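Local coordinates for putative uncharacterized protein (Enterobacter cloacae, PDB 4HFK) that probably acts as a type VI secretion immunity protein that binds a partner amidase effector and blocks its toxic activity, at residues I6-W18 and A41-F55. Residues are numbered along the deposited sequence; the frame is centred on the assembly and turned at random. Where two conformers were deposited one is given.
Sequences ISTFSQQQIFENW and AAAWLEASNLPAENF. With SO4 (sulfate ion), chain E.
In an all-helical immunity-protein fold, W44 of helix 31-47 and W18 of helix 11-27 join two antiparallel helices, whose segments 11-18 and 41-47 run at 152° with axes 8.5 Å apart. N17 CB stands 3.5 Å from the centroid of the W44 five-membered ring, a CH-pi contact over one face, while I6 CG1 takes the opposite face. The six-membered edge of W44 points into the face of F9, a T-shaped pair with W44 CH2 over the ring centre. I6 CG2 presses on A47 CB at 3.4 Å, and I14 CG1 meets the edge of W44. On the other flank F15, W18 and F55 form an aromatic cluster: F55 sends its edge to the W18 face, F55 CD1 lying 3.4 Å from W18 CD2, and receives the edge of F15 on its own face. With CG anti to the backbone N (chi1 -178°), W18 swings its indole across helix 31-47, where its CD1 edge meets A41 O at 3.0 Å. Q11 bends at chi2 (-68°) to bring its amide over the end of that helix, stacked nearly parallel on the N49 amide. N49 N donates to Q11 OE1 (3.0 Å), tilted from the carbonyl plane, while Q11 NE2 gives a weak bond to A47 O. A water donates to Q11 O and Q11 OE1 and accepts from S48 OG, linking the two segments, and S48 OG accepts from L50 N in an ST turn. The turn leads into helix 52-66, whose A58 touches F15 and W18. L81 and T84 of helix 79-87 in a second subunit pack on W44 and N17, while basic side chains of another protein's chain hydrogen-bond to L45 O, N49 OD1 and L50 O beside this helix junction.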
ATOM      1  N   ILE B   6       1.721  14.051  -5.245  1.00 11.83           N
ATOM      2  CA  ILE B   6       2.413  13.585  -4.033  1.00 11.33           C
ATOM      3  C   ILE B   6       2.505  14.682  -2.963  1.00 11.01           C
ATOM      4  O   ILE B   6       2.426  14.416  -1.756  1.00 10.02           O
ATOM      5  CB  ILE B   6       3.816  13.036  -4.356  1.00 12.36           C
ATOM      6  CG1 ILE B   6       3.691  11.689  -5.062  1.00 19.00           C
ATOM      7  CG2 ILE B   6       4.617  12.823  -3.088  1.00 11.88           C
ATOM      8  CD1 ILE B   6       5.010  10.940  -5.192  1.00 13.33           C
ATOM      9  N   SER B   7       2.636  15.922  -3.415  1.00 11.06           N
ATOM     10  CA  SER B   7       2.778  17.070  -2.516  1.00 11.15           C
ATOM     11  C   SER B   7       1.520  17.338  -1.675  1.00 13.57           C
ATOM     12  O   SER B   7       1.567  18.107  -0.717  1.00 14.99           O
ATOM     13  CB  SER B   7       3.101  18.321  -3.329  1.00 13.36           C
ATOM     14  OG  SER B   7       1.933  18.781  -3.990  1.00 15.43           O
ATOM     15  N   THR B   8       0.394  16.729  -2.035  1.00 12.31           N
ATOM     16  CA  THR B   8      -0.831  16.915  -1.254  1.00 11.72           C
ATOM     17  C   THR B   8      -0.902  16.019  -0.017  1.00 10.91           C
ATOM     18  O   THR B   8      -1.834  16.139   0.780  1.00  8.82           O
ATOM     19  CB  THR B   8      -2.099  16.671  -2.100  1.00 12.51           C
ATOM     20  OG1 THR B   8      -2.203  15.279  -2.415  1.00 15.69           O
ATOM     21  CG2 THR B   8      -2.061  17.493  -3.390  1.00 16.48           C
ATOM     22  N   PHE B   9       0.057  15.110   0.136  1.00  7.30           N
ATOM     23  CA  PHE B   9       0.116  14.261   1.328  1.00  6.39           C
ATOM     24  C   PHE B   9       0.907  14.989   2.413  1.00  9.60           C
ATOM     25  O   PHE B   9       1.707  15.875   2.114  1.00  6.58           O
ATOM     26  CB  PHE B   9       0.805  12.923   1.011  1.00  7.25           C
ATOM     27  CG  PHE B   9       0.023  12.032   0.075  1.00  9.11           C
ATOM     28  CD1 PHE B   9      -0.642  10.919   0.560  1.00  8.10           C
ATOM     29  CD2 PHE B   9      -0.048  12.310  -1.281  1.00  6.80           C
ATOM     30  CE1 PHE B   9      -1.375  10.097  -0.287  1.00  8.96           C
ATOM     31  CE2 PHE B   9      -0.780  11.486  -2.138  1.00 10.28           C
ATOM     32  CZ  PHE B   9      -1.436  10.379  -1.638  1.00 10.04           C
ATOM     33  N   SER B  10       0.704  14.618   3.674  1.00  9.35           N
ATOM     34  CA  SER B  10       1.497  15.201   4.754  1.00  8.38           C
ATOM     35  C   SER B  10       2.883  14.565   4.741  1.00 10.17           C
ATOM     36  O   SER B  10       3.075  13.504   4.134  1.00  7.38           O
ATOM     37  CB  SER B  10       0.851  14.901   6.101  1.00  9.99           C
ATOM     38  OG  SER B  10       0.995  13.522   6.423  1.00  8.08           O
ATOM     39  N   GLN B  11       3.837  15.186   5.434  1.00  8.28           N
ATOM     40  CA  GLN B  11       5.187  14.629   5.534  1.00  9.95           C
ATOM     41  C   GLN B  11       5.175  13.274   6.232  1.00 11.65           C
ATOM     42  O   GLN B  11       5.958  12.377   5.896  1.00  9.92           O
ATOM     43  CB  GLN B  11       6.121  15.614   6.251  1.00  8.89           C
ATOM     44  CG  GLN B  11       6.623  16.734   5.321  1.00 11.22           C
ATOM     45  CD  GLN B  11       7.572  16.201   4.246  1.00 12.72           C
ATOM     46  OE1 GLN B  11       8.406  15.337   4.522  1.00 12.97           O
ATOM     47  NE2 GLN B  11       7.441  16.704   3.019  1.00 11.90           N
ATOM     48  N   GLN B  12       4.280  13.121   7.203  0.50  9.22           N
ATOM     49  CA  GLN B  12       4.143  11.861   7.921  0.50 11.59           C
ATOM     50  C   GLN B  12       3.694  10.758   6.977  0.50 10.06           C
ATOM     51  O   GLN B  12       4.277   9.673   6.941  0.50  8.35           O
ATOM     52  CB  GLN B  12       3.132  12.009   9.059  0.50 11.63           C
ATOM     53  CG  GLN B  12       3.531  13.060  10.067  0.50 13.46           C
ATOM     54  CD  GLN B  12       4.848  12.723  10.699  0.50 14.16           C
ATOM     55  OE1 GLN B  12       5.851  13.412  10.504  0.50 17.82           O
ATOM     56  NE2 GLN B  12       4.861  11.641  11.456  0.50 14.29           N
ATOM     57  N   GLN B  13       2.645  11.047   6.215  1.00  7.88           N
ATOM     58  CA  GLN B  13       2.110  10.076   5.262  1.00  8.69           C
ATOM     59  C   GLN B  13       3.129   9.726   4.187  1.00  8.61           C
ATOM     60  O   GLN B  13       3.181   8.587   3.717  1.00  8.82           O
ATOM     61  CB  GLN B  13       0.838  10.626   4.603  1.00  5.94           C
ATOM     62  CG  GLN B  13      -0.334  10.761   5.569  1.00  8.72           C
ATOM     63  CD  GLN B  13      -1.404  11.706   5.048  1.00 11.09           C
ATOM     64  OE1 GLN B  13      -1.210  12.390   4.025  1.00  6.95           O
ATOM     65  NE2 GLN B  13      -2.536  11.752   5.741  1.00  8.21           N
ATOM     66  N   ILE B  14       3.922  10.716   3.785  1.00  7.50           N
ATOM     67  CA  ILE B  14       4.968  10.484   2.787  1.00  9.22           C
ATOM     68  C   ILE B  14       5.969   9.441   3.306  1.00  8.23           C
ATOM     69  O   ILE B  14       6.338   8.504   2.589  1.00  6.48           O
ATOM     70  CB  ILE B  14       5.664  11.801   2.388  1.00  7.13           C
ATOM     71  CG1 ILE B  14       4.741  12.623   1.475  1.00  5.17           C
ATOM     72  CG2 ILE B  14       6.982  11.529   1.649  1.00  7.40           C
ATOM     73  CD1 ILE B  14       5.165  14.069   1.320  1.00  9.72           C
ATOM     74  N   PHE B  15       6.376   9.571   4.565  1.00  7.64           N
ATOM     75  CA  PHE B  15       7.280   8.599   5.165  1.00  6.68           C
ATOM     76  C   PHE B  15       6.609   7.227   5.343  1.00  6.40           C
ATOM     77  O   PHE B  15       7.203   6.182   5.031  1.00  7.02           O
ATOM     78  CB  PHE B  15       7.826   9.118   6.502  1.00  8.55           C
ATOM     79  CG  PHE B  15       8.979   8.309   7.028  1.00 11.30           C
ATOM     80  CD1 PHE B  15      10.238   8.410   6.440  1.00  8.02           C
ATOM     81  CD2 PHE B  15       8.809   7.447   8.098  1.00  9.42           C
ATOM     82  CE1 PHE B  15      11.306   7.668   6.909  1.00 11.13           C
ATOM     83  CE2 PHE B  15       9.880   6.694   8.578  1.00 11.88           C
ATOM     84  CZ  PHE B  15      11.130   6.805   7.986  1.00  8.98           C
ATOM     85  N   GLU B  16       5.375   7.219   5.838  1.00  5.78           N
ATOM     86  CA  GLU B  16       4.614   5.968   5.958  1.00  9.05           C
ATOM     87  C   GLU B  16       4.511   5.224   4.625  1.00  7.55           C
ATOM     88  O   GLU B  16       4.687   4.009   4.566  1.00  8.18           O
ATOM     89  CB  GLU B  16       3.204   6.245   6.499  1.00  7.89           C
ATOM     90  CG  GLU B  16       3.187   6.643   7.978  1.00  9.78           C
ATOM     91  CD  GLU B  16       1.899   7.356   8.385  1.00 14.16           C
ATOM     92  OE1 GLU B  16       0.983   7.502   7.534  1.00 12.86           O
ATOM     93  OE2 GLU B  16       1.813   7.778   9.558  1.00 17.40           O
ATOM     94  N   ASN B  17       4.203   5.956   3.566  1.00  5.38           N
ATOM     95  CA  ASN B  17       4.068   5.363   2.246  1.00  7.78           C
ATOM     96  C   ASN B  17       5.406   4.852   1.717  1.00  8.69           C
ATOM     97  O   ASN B  17       5.457   3.796   1.084  1.00 10.38           O
ATOM     98  CB  ASN B  17       3.394   6.354   1.284  1.00  7.30           C
ATOM     99  CG  ASN B  17       1.961   6.677   1.712  1.00 12.58           C
ATOM    100  OD1 ASN B  17       1.376   5.940   2.511  1.00 10.27           O
ATOM    101  ND2 ASN B  17       1.402   7.778   1.200  1.00  8.61           N
ATOM    102  N   TRP B  18       6.489   5.577   1.996  1.00  5.50           N
ATOM    103  CA  TRP B  18       7.816   5.048   1.706  1.00  6.82           C
ATOM    104  C   TRP B  18       8.002   3.691   2.383  1.00  6.66           C
ATOM    105  O   TRP B  18       8.381   2.704   1.734  1.00  6.19           O
ATOM    106  CB  TRP B  18       8.932   6.008   2.143  1.00  5.34           C
ATOM    107  CG  TRP B  18      10.319   5.469   1.795  1.00  5.72           C
ATOM    108  CD1 TRP B  18      10.985   5.612   0.602  1.00  6.63           C
ATOM    109  CD2 TRP B  18      11.178   4.680   2.639  1.00  7.13           C
ATOM    110  NE1 TRP B  18      12.213   4.976   0.663  1.00  7.09           N
ATOM    111  CE2 TRP B  18      12.355   4.401   1.900  1.00  8.60           C
ATOM    112  CE3 TRP B  18      11.080   4.208   3.952  1.00  5.47           C
ATOM    113  CZ2 TRP B  18      13.414   3.650   2.431  1.00  5.34           C
ATOM    114  CZ3 TRP B  18      12.136   3.472   4.480  1.00  9.08           C
ATOM    115  CH2 TRP B  18      13.289   3.202   3.715  1.00  9.78           C
ATOM    116  N   ALA B  41       8.688   3.747  -4.053  1.00  4.88           N
ATOM    117  CA  ALA B  41       9.241   4.199  -2.780  1.00  6.97           C
ATOM    118  C   ALA B  41      10.191   5.383  -2.990  1.00  7.53           C
ATOM    119  O   ALA B  41      10.214   6.327  -2.192  1.00  7.21           O
ATOM    120  CB  ALA B  41       9.964   3.043  -2.071  1.00  5.94           C
ATOM    121  N   ALA B  42      10.970   5.345  -4.069  1.00  6.43           N
ATOM    122  CA  ALA B  42      11.934   6.423  -4.322  1.00  9.39           C
ATOM    123  C   ALA B  42      11.242   7.753  -4.636  1.00  5.80           C
ATOM    124  O   ALA B  42      11.847   8.818  -4.495  1.00  7.76           O
ATOM    125  CB  ALA B  42      12.938   6.039  -5.434  1.00  5.97           C
ATOM    126  N   ALA B  43       9.983   7.699  -5.068  1.00  7.19           N
ATOM    127  CA  ALA B  43       9.230   8.933  -5.303  1.00  8.37           C
ATOM    128  C   ALA B  43       8.827   9.564  -3.975  1.00  7.78           C
ATOM    129  O   ALA B  43       8.875  10.786  -3.820  1.00  6.37           O
ATOM    130  CB  ALA B  43       8.002   8.675  -6.155  1.00  6.07           C
ATOM    131  N   TRP B  44       8.396   8.731  -3.025  1.00  8.20           N
ATOM    132  CA  TRP B  44       8.103   9.219  -1.680  1.00  6.55           C
ATOM    133  C   TRP B  44       9.385   9.740  -1.032  1.00  6.96           C
ATOM    134  O   TRP B  44       9.361  10.728  -0.287  1.00  7.71           O
ATOM    135  CB  TRP B  44       7.496   8.111  -0.807  1.00  5.44           C
ATOM    136  CG  TRP B  44       6.171   7.569  -1.309  1.00  9.83           C
ATOM    137  CD1 TRP B  44       5.920   6.302  -1.780  1.00  7.94           C
ATOM    138  CD2 TRP B  44       4.925   8.279  -1.381  1.00  8.35           C
ATOM    139  NE1 TRP B  44       4.598   6.190  -2.133  1.00  7.07           N
ATOM    140  CE2 TRP B  44       3.965   7.386  -1.903  1.00  7.21           C
ATOM    141  CE3 TRP B  44       4.528   9.579  -1.048  1.00  7.69           C
ATOM    142  CZ2 TRP B  44       2.621   7.757  -2.104  1.00  8.27           C
ATOM    143  CZ3 TRP B  44       3.196   9.951  -1.253  1.00  9.10           C
ATOM    144  CH2 TRP B  44       2.259   9.040  -1.777  1.00  9.43           C
ATOM    145  N   LEU B  45      10.502   9.067  -1.294  1.00  6.51           N
ATOM    146  CA  LEU B  45      11.787   9.505  -0.746  1.00  7.65           C
ATOM    147  C   LEU B  45      12.098  10.929  -1.178  1.00  6.70           C
ATOM    148  O   LEU B  45      12.452  11.773  -0.354  1.00  7.15           O
ATOM    149  CB  LEU B  45      12.933   8.578  -1.189  1.00  9.30           C
ATOM    150  CG  LEU B  45      14.333   9.040  -0.744  1.00  8.46           C
ATOM    151  CD1 LEU B  45      14.542   8.789   0.749  1.00 10.26           C
ATOM    152  CD2 LEU B  45      15.451   8.357  -1.551  1.00 10.30           C
ATOM    153  N   GLU B  46      11.986  11.194  -2.475  1.00  7.01           N
ATOM    154  CA  GLU B  46      12.266  12.537  -3.001  1.00  8.40           C
ATOM    155  C   GLU B  46      11.360  13.582  -2.346  1.00 11.60           C
ATOM    156  O   GLU B  46      11.790  14.697  -2.041  1.00  8.30           O
ATOM    157  CB  GLU B  46      12.068  12.562  -4.525  1.00  7.48           C
ATOM    158  CG  GLU B  46      12.123  13.961  -5.137  1.00  8.94           C
ATOM    159  CD  GLU B  46      13.541  14.505  -5.287  1.00  9.86           C
ATOM    160  OE1 GLU B  46      14.501  13.704  -5.293  1.00 14.19           O
ATOM    161  OE2 GLU B  46      13.700  15.735  -5.420  1.00 11.49           O
ATOM    162  N   ALA B  47      10.100  13.211  -2.133  1.00  7.45           N
ATOM    163  CA  ALA B  47       9.103  14.139  -1.591  1.00 11.06           C
ATOM    164  C   ALA B  47       9.342  14.425  -0.109  1.00 10.27           C
ATOM    165  O   ALA B  47       9.051  15.518   0.378  1.00  9.73           O
ATOM    166  CB  ALA B  47       7.702  13.589  -1.794  1.00  8.92           C
ATOM    167  N   SER B  48       9.873  13.444   0.608  1.00  8.08           N
ATOM    168  CA  SER B  48      10.160  13.635   2.030  1.00  8.79           C
ATOM    169  C   SER B  48      11.218  14.719   2.251  1.00 11.37           C
ATOM    170  O   SER B  48      12.067  14.976   1.377  1.00 10.06           O
ATOM    171  CB  SER B  48      10.626  12.316   2.651  1.00  9.00           C
ATOM    172  OG  SER B  48      10.825  12.441   4.050  1.00  8.42           O
ATOM    173  N   ASN B  49      11.164  15.355   3.419  1.00 10.39           N
ATOM    174  CA  ASN B  49      12.227  16.260   3.846  1.00 12.72           C
ATOM    175  C   ASN B  49      13.120  15.671   4.941  1.00  9.59           C
ATOM    176  O   ASN B  49      13.978  16.363   5.489  1.00 11.14           O
ATOM    177  CB  ASN B  49      11.630  17.597   4.297  1.00 13.77           C
ATOM    178  CG  ASN B  49      11.015  18.370   3.140  1.00 21.51           C
ATOM    179  OD1 ASN B  49      11.510  18.315   2.010  1.00 19.55           O
ATOM    180  ND2 ASN B  49       9.924  19.082   3.413  1.00 28.35           N
ATOM    181  N   LEU B  50      12.928  14.392   5.251  1.00 10.49           N
ATOM    182  CA  LEU B  50      13.695  13.749   6.318  1.00  9.11           C
ATOM    183  C   LEU B  50      15.113  13.388   5.859  1.00  9.94           C
ATOM    184  O   LEU B  50      15.340  13.148   4.670  1.00  7.51           O
ATOM    185  CB  LEU B  50      12.960  12.502   6.824  1.00  9.39           C
ATOM    186  CG  LEU B  50      11.685  12.765   7.633  1.00 14.26           C
ATOM    187  CD1 LEU B  50      10.974  11.457   7.944  1.00 10.43           C
ATOM    188  CD2 LEU B  50      12.006  13.526   8.929  1.00 14.38           C
ATOM    189  N   PRO B  51      16.080  13.377   6.797  1.00  9.52           N
ATOM    190  CA  PRO B  51      17.459  12.965   6.487  1.00  9.06           C
ATOM    191  C   PRO B  51      17.534  11.498   6.071  1.00 11.11           C
ATOM    192  O   PRO B  51      16.670  10.693   6.453  1.00  7.01           O
ATOM    193  CB  PRO B  51      18.193  13.139   7.826  1.00 10.85           C
ATOM    194  CG  PRO B  51      17.398  14.217   8.562  1.00 14.23           C
ATOM    195  CD  PRO B  51      15.955  13.926   8.163  1.00 10.40           C
ATOM    196  N   ALA B  52      18.571  11.153   5.314  1.00  9.47           N
ATOM    197  CA  ALA B  52      18.767   9.784   4.846  1.00 10.98           C
ATOM    198  C   ALA B  52      18.747   8.766   5.976  1.00 11.97           C
ATOM    199  O   ALA B  52      18.163   7.679   5.840  1.00 10.77           O
ATOM    200  CB  ALA B  52      20.075   9.685   4.087  1.00 11.92           C
ATOM    201  N   GLU B  53      19.389   9.129   7.085  1.00 10.64           N
ATOM    202  CA  GLU B  53      19.550   8.250   8.248  1.00 13.74           C
ATOM    203  C   GLU B  53      18.208   7.687   8.730  1.00 12.70           C
ATOM    204  O   GLU B  53      18.132   6.542   9.182  1.00 10.85           O
ATOM    205  CB  GLU B  53      20.223   9.037   9.386  1.00 16.27           C
ATOM    206  CG  GLU B  53      20.716   8.195  10.553  1.00 36.35           C
ATOM    207  CD  GLU B  53      21.153   9.045  11.741  1.00 46.20           C
ATOM    208  OE1 GLU B  53      21.065  10.291  11.649  1.00 46.65           O
ATOM    209  OE2 GLU B  53      21.577   8.466  12.765  1.00 50.12           O
ATOM    210  N   ASN B  54      17.151   8.492   8.644  1.00  9.39           N
ATOM    211  CA  ASN B  54      15.820   8.021   9.041  1.00 10.15           C
ATOM    212  C   ASN B  54      15.377   6.829   8.202  1.00 10.43           C
ATOM    213  O   ASN B  54      14.819   5.855   8.719  1.00  7.83           O
ATOM    214  CB  ASN B  54      14.782   9.149   8.946  1.00  9.17           C
ATOM    215  CG  ASN B  54      15.054  10.263   9.929  1.00 13.46           C
ATOM    216  OD1 ASN B  54      16.179  10.752  10.016  1.00 13.84           O
ATOM    217  ND2 ASN B  54      14.032  10.657  10.698  1.00 10.75           N
ATOM    218  N   PHE B  55      15.649   6.908   6.904  1.00  9.20           N
ATOM    219  CA  PHE B  55      15.294   5.848   5.970  1.00  9.17           C
ATOM    220  C   PHE B  55      16.176   4.610   6.166  1.00 11.60           C
ATOM    221  O   PHE B  55      15.693   3.470   6.089  1.00  8.40           O
ATOM    222  CB  PHE B  55      15.388   6.380   4.532  1.00  8.73           C
ATOM    223  CG  PHE B  55      14.421   7.502   4.248  1.00  8.48           C
ATOM    224  CD1 PHE B  55      13.146   7.227   3.768  1.00  7.59           C
ATOM    225  CD2 PHE B  55      14.777   8.825   4.481  1.00  6.87           C
ATOM    226  CE1 PHE B  55      12.248   8.254   3.514  1.00  9.91           C
ATOM    227  CE2 PHE B  55      13.877   9.855   4.233  1.00  8.07           C
ATOM    228  CZ  PHE B  55      12.616   9.571   3.758  1.00  6.54           C
TER
HETATM  229  S   SO4 E 200       2.290  10.186  13.475  1.00 24.27           S
HETATM  230  O1  SO4 E 200       2.876   8.857  13.703  1.00 13.03           O
HETATM  231  O2  SO4 E 200       2.238  10.441  12.023  1.00 19.83           O
HETATM  232  O3  SO4 E 200       0.928  10.224  14.023  1.00 20.49           O
HETATM  233  O4  SO4 E 200       3.083  11.221  14.142  1.00 15.17           O
HETATM  234  O   HOH W   1       8.575  12.801   5.332  1.00  8.26           O